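Local coordinates for Lmo0740 protein (Listeria monocytogenes, PDB 4RFA) that probably acts as a Crp-family transcription regulator, joining a cyclic nucleotide-binding-type domain to a winged-helix DNA-binding domain, at residues Ala47-Phe52 with Leu106-Ala111. Numbering follows the deposited sequence.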
ATOM      1  N   ALA A  47       9.273  21.856  -7.690  1.00110.75           N
ATOM      2  CA  ALA A  47      10.129  20.712  -7.946  1.00104.31           C
ATOM      3  C   ALA A  47      10.103  19.846  -6.694  1.00 95.68           C
ATOM      4  O   ALA A  47      10.456  20.296  -5.608  1.00 97.78           O
ATOM      5  CB  ALA A  47      11.544  21.160  -8.280  1.00102.56           C
ATOM      6  N   LYS A  48       9.649  18.612  -6.852  1.00 88.52           N
ATOM      7  CA  LYS A  48       9.419  17.726  -5.729  1.00 83.37           C
ATOM      8  C   LYS A  48      10.577  16.730  -5.611  1.00 78.50           C
ATOM      9  O   LYS A  48      11.368  16.572  -6.533  1.00 77.01           O
ATOM     10  CB  LYS A  48       8.076  17.020  -5.920  1.00 84.98           C
ATOM     11  CG  LYS A  48       7.005  17.978  -6.424  1.00 90.15           C
ATOM     12  CD  LYS A  48       5.604  17.567  -6.038  1.00 95.44           C
ATOM     13  CE  LYS A  48       4.616  18.647  -6.455  1.00105.33           C
ATOM     14  NZ  LYS A  48       3.344  18.486  -5.702  1.00106.63           N
ATOM     15  N   SER A  49      10.671  16.057  -4.479  1.00 72.05           N
ATOM     16  CA  SER A  49      11.752  15.111  -4.260  1.00 72.81           C
ATOM     17  C   SER A  49      11.313  13.833  -3.564  1.00 66.68           C
ATOM     18  O   SER A  49      10.240  13.736  -3.001  1.00 65.34           O
ATOM     19  CB  SER A  49      12.891  15.795  -3.495  1.00 76.03           C
ATOM     20  OG  SER A  49      12.394  16.776  -2.607  1.00 78.69           O
ATOM     21  N   ILE A  50      12.180  12.848  -3.652  1.00 64.03           N
ATOM     22  CA  ILE A  50      12.021  11.549  -3.059  1.00 61.34           C
ATOM     23  C   ILE A  50      12.944  11.520  -1.826  1.00 62.63           C
ATOM     24  O   ILE A  50      13.996  12.148  -1.852  1.00 60.77           O
ATOM     25  CB  ILE A  50      12.420  10.497  -4.102  1.00 64.05           C
ATOM     26  CG1 ILE A  50      11.522  10.615  -5.327  1.00 70.99           C
ATOM     27  CG2 ILE A  50      12.305   9.106  -3.558  1.00 63.47           C
ATOM     28  CD1 ILE A  50      10.042  10.596  -4.993  1.00 73.73           C
ATOM     29  N   PHE A  51      12.542  10.816  -0.764  1.00 57.61           N
ATOM     30  CA  PHE A  51      13.329  10.762   0.488  1.00 55.49           C
ATOM     31  C   PHE A  51      13.750   9.343   0.817  1.00 53.26           C
ATOM     32  O   PHE A  51      12.935   8.473   0.868  1.00 55.94           O
ATOM     33  CB  PHE A  51      12.508  11.314   1.675  1.00 54.35           C
ATOM     34  CG  PHE A  51      12.045  12.709   1.467  1.00 55.02           C
ATOM     35  CD1 PHE A  51      10.956  12.976   0.642  1.00 60.20           C
ATOM     36  CD2 PHE A  51      12.701  13.755   2.045  1.00 56.04           C
ATOM     37  CE1 PHE A  51      10.558  14.287   0.392  1.00 61.64           C
ATOM     38  CE2 PHE A  51      12.309  15.055   1.817  1.00 56.79           C
ATOM     39  CZ  PHE A  51      11.244  15.328   0.985  1.00 61.95           C
ATOM     40  N   PHE A  52      15.035   9.107   1.026  1.00 55.63           N
ATOM     41  CA  PHE A  52      15.502   7.793   1.480  1.00 57.57           C
ATOM     42  C   PHE A  52      16.009   7.765   2.892  1.00 54.28           C
ATOM     43  O   PHE A  52      16.959   8.491   3.233  1.00 56.13           O
ATOM     44  CB  PHE A  52      16.660   7.341   0.607  1.00 69.58           C
ATOM     45  CG  PHE A  52      16.222   6.634  -0.597  1.00 77.98           C
ATOM     46  CD1 PHE A  52      15.790   5.320  -0.505  1.00 86.43           C
ATOM     47  CD2 PHE A  52      16.184   7.286  -1.814  1.00 84.99           C
ATOM     48  CE1 PHE A  52      15.344   4.650  -1.627  1.00 95.50           C
ATOM     49  CE2 PHE A  52      15.744   6.627  -2.946  1.00 91.62           C
ATOM     50  CZ  PHE A  52      15.326   5.305  -2.855  1.00 97.55           C
ATOM     51  N   LEU A 106      18.110  10.930   6.727  1.00 55.90           N
ATOM     52  CA  LEU A 106      17.654  10.643   5.381  1.00 58.21           C
ATOM     53  C   LEU A 106      18.303  11.506   4.347  1.00 57.80           C
ATOM     54  O   LEU A 106      18.929  12.511   4.672  1.00 61.42           O
ATOM     55  CB  LEU A 106      16.134  10.798   5.314  1.00 57.61           C
ATOM     56  CG  LEU A 106      15.528  12.159   5.582  1.00 55.55           C
ATOM     57  CD1 LEU A 106      15.793  13.113   4.432  1.00 58.12           C
ATOM     58  CD2 LEU A 106      14.038  12.024   5.787  1.00 55.29           C
ATOM     59  N   TYR A 107      18.120  11.107   3.092  1.00 59.05           N
ATOM     60  CA  TYR A 107      18.537  11.907   1.956  1.00 58.96           C
ATOM     61  C   TYR A 107      17.336  12.456   1.201  1.00 56.07           C
ATOM     62  O   TYR A 107      16.404  11.759   0.917  1.00 55.73           O
ATOM     63  CB  TYR A 107      19.460  11.086   1.042  1.00 61.79           C
ATOM     64  CG  TYR A 107      20.863  11.014   1.603  1.00 62.85           C
ATOM     65  CD1 TYR A 107      21.770  12.035   1.399  1.00 64.08           C
ATOM     66  CD2 TYR A 107      21.237   9.963   2.420  1.00 65.00           C
ATOM     67  CE1 TYR A 107      23.046  11.977   1.954  1.00 66.81           C
ATOM     68  CE2 TYR A 107      22.504   9.897   2.981  1.00 64.99           C
ATOM     69  CZ  TYR A 107      23.398  10.887   2.744  1.00 67.59           C
ATOM     70  OH  TYR A 107      24.628  10.783   3.330  1.00 71.76           O
ATOM     71  N   LYS A 108      17.341  13.739   0.908  1.00 56.83           N
ATOM     72  CA  LYS A 108      16.293  14.303   0.060  1.00 56.80           C
ATOM     73  C   LYS A 108      16.875  14.380  -1.323  1.00 53.62           C
ATOM     74  O   LYS A 108      17.879  15.054  -1.512  1.00 52.64           O
ATOM     75  CB  LYS A 108      15.924  15.703   0.544  1.00 59.80           C
ATOM     76  CG  LYS A 108      14.886  16.409  -0.307  1.00 64.47           C
ATOM     77  CD  LYS A 108      14.591  17.775   0.266  1.00 67.99           C
ATOM     78  CE  LYS A 108      13.693  18.582  -0.660  1.00 73.23           C
ATOM     79  NZ  LYS A 108      13.719  20.011  -0.261  1.00 76.33           N
ATOM     80  N   ILE A 109      16.232  13.732  -2.283  1.00 52.75           N
ATOM     81  CA  ILE A 109      16.713  13.733  -3.650  1.00 56.66           C
ATOM     82  C   ILE A 109      15.716  14.299  -4.649  1.00 60.85           C
ATOM     83  O   ILE A 109      14.597  13.823  -4.769  1.00 60.93           O
ATOM     84  CB  ILE A 109      17.037  12.315  -4.120  1.00 55.07           C
ATOM     85  CG1 ILE A 109      17.999  11.643  -3.157  1.00 55.71           C
ATOM     86  CG2 ILE A 109      17.659  12.402  -5.486  1.00 58.17           C
ATOM     87  CD1 ILE A 109      17.965  10.149  -3.187  1.00 55.72           C
ATOM     88  N   ASP A 110      16.144  15.295  -5.402  1.00 66.12           N
ATOM     89  CA  ASP A 110      15.275  15.916  -6.355  1.00 65.17           C
ATOM     90  C   ASP A 110      14.816  14.820  -7.285  1.00 65.95           C
ATOM     91  O   ASP A 110      15.604  14.012  -7.758  1.00 71.36           O
ATOM     92  CB  ASP A 110      15.982  17.065  -7.077  1.00 69.23           C
ATOM     93  CG  ASP A 110      15.218  17.535  -8.293  1.00 71.11           C
ATOM     94  OD1 ASP A 110      15.123  16.750  -9.275  1.00 67.64           O
ATOM     95  OD2 ASP A 110      14.696  18.668  -8.239  1.00 72.47           O
ATOM     96  N   ALA A 111      13.510  14.779  -7.508  1.00 64.87           N
ATOM     97  CA  ALA A 111      12.866  13.689  -8.204  1.00 65.56           C
ATOM     98  C   ALA A 111      13.147  13.690  -9.721  1.00 68.07           C
ATOM     99  O   ALA A 111      13.414  12.636 -10.339  1.00 66.60           O
ATOM    100  CB  ALA A 111      11.365  13.776  -7.942  1.00 66.94           C
TER
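F52 and I109 meet on the buried face of an antiparallel strand pair, 49-52 against 106-110, in the beta-roll of the cyclic nucleotide-binding-type domain of this Crp relative. The two strands are central in their four-stranded sheet, flanked by strands 29-35 and 81-82. Two hydrogen-bonded pairs, I50 with I109 and F52 with Y107, hold the register; the straightest bond runs from I109 N to I50 O (2.8 Å, 171° at the hydrogen). Between these two pairs, F51 CA directs a C-H toward Y107 O. The tight side is the face of I50, F52 and I109, where bulky apolar groups suit a layer closed by helix 11-20, through L12 and L19, and by F127. With CG1 anti to the carbonyl carbon (chi1 -54°) and the chain extended beyond it, I109 carries CD1 to the edge of the F52 ring, 3.6 Å from CD2. On the other face F51 and K108 are partly exposed. K108 CG lies 3.6 Å from F51 CE2. L106 CD1, which is buried, sits in the plane of the F51 ring at its edge, 4.0 Å from F51 CD2. A lysine fits this border: its aliphatic stem lies beside the phenyl ring, and its NZ makes a long, weak ion pair with E45. F51 also stacks on F42. The loose, solvent side is at A47 and K48, where A47 CB comes only within 4.0 Å of D110 OD2. D110 N-caps helix 111-120, OD1 accepting from F113 N, and A111, its small methyl close to K48 O, gives its N-H to a lone pair of that oxygen, N to O 3.0 Å.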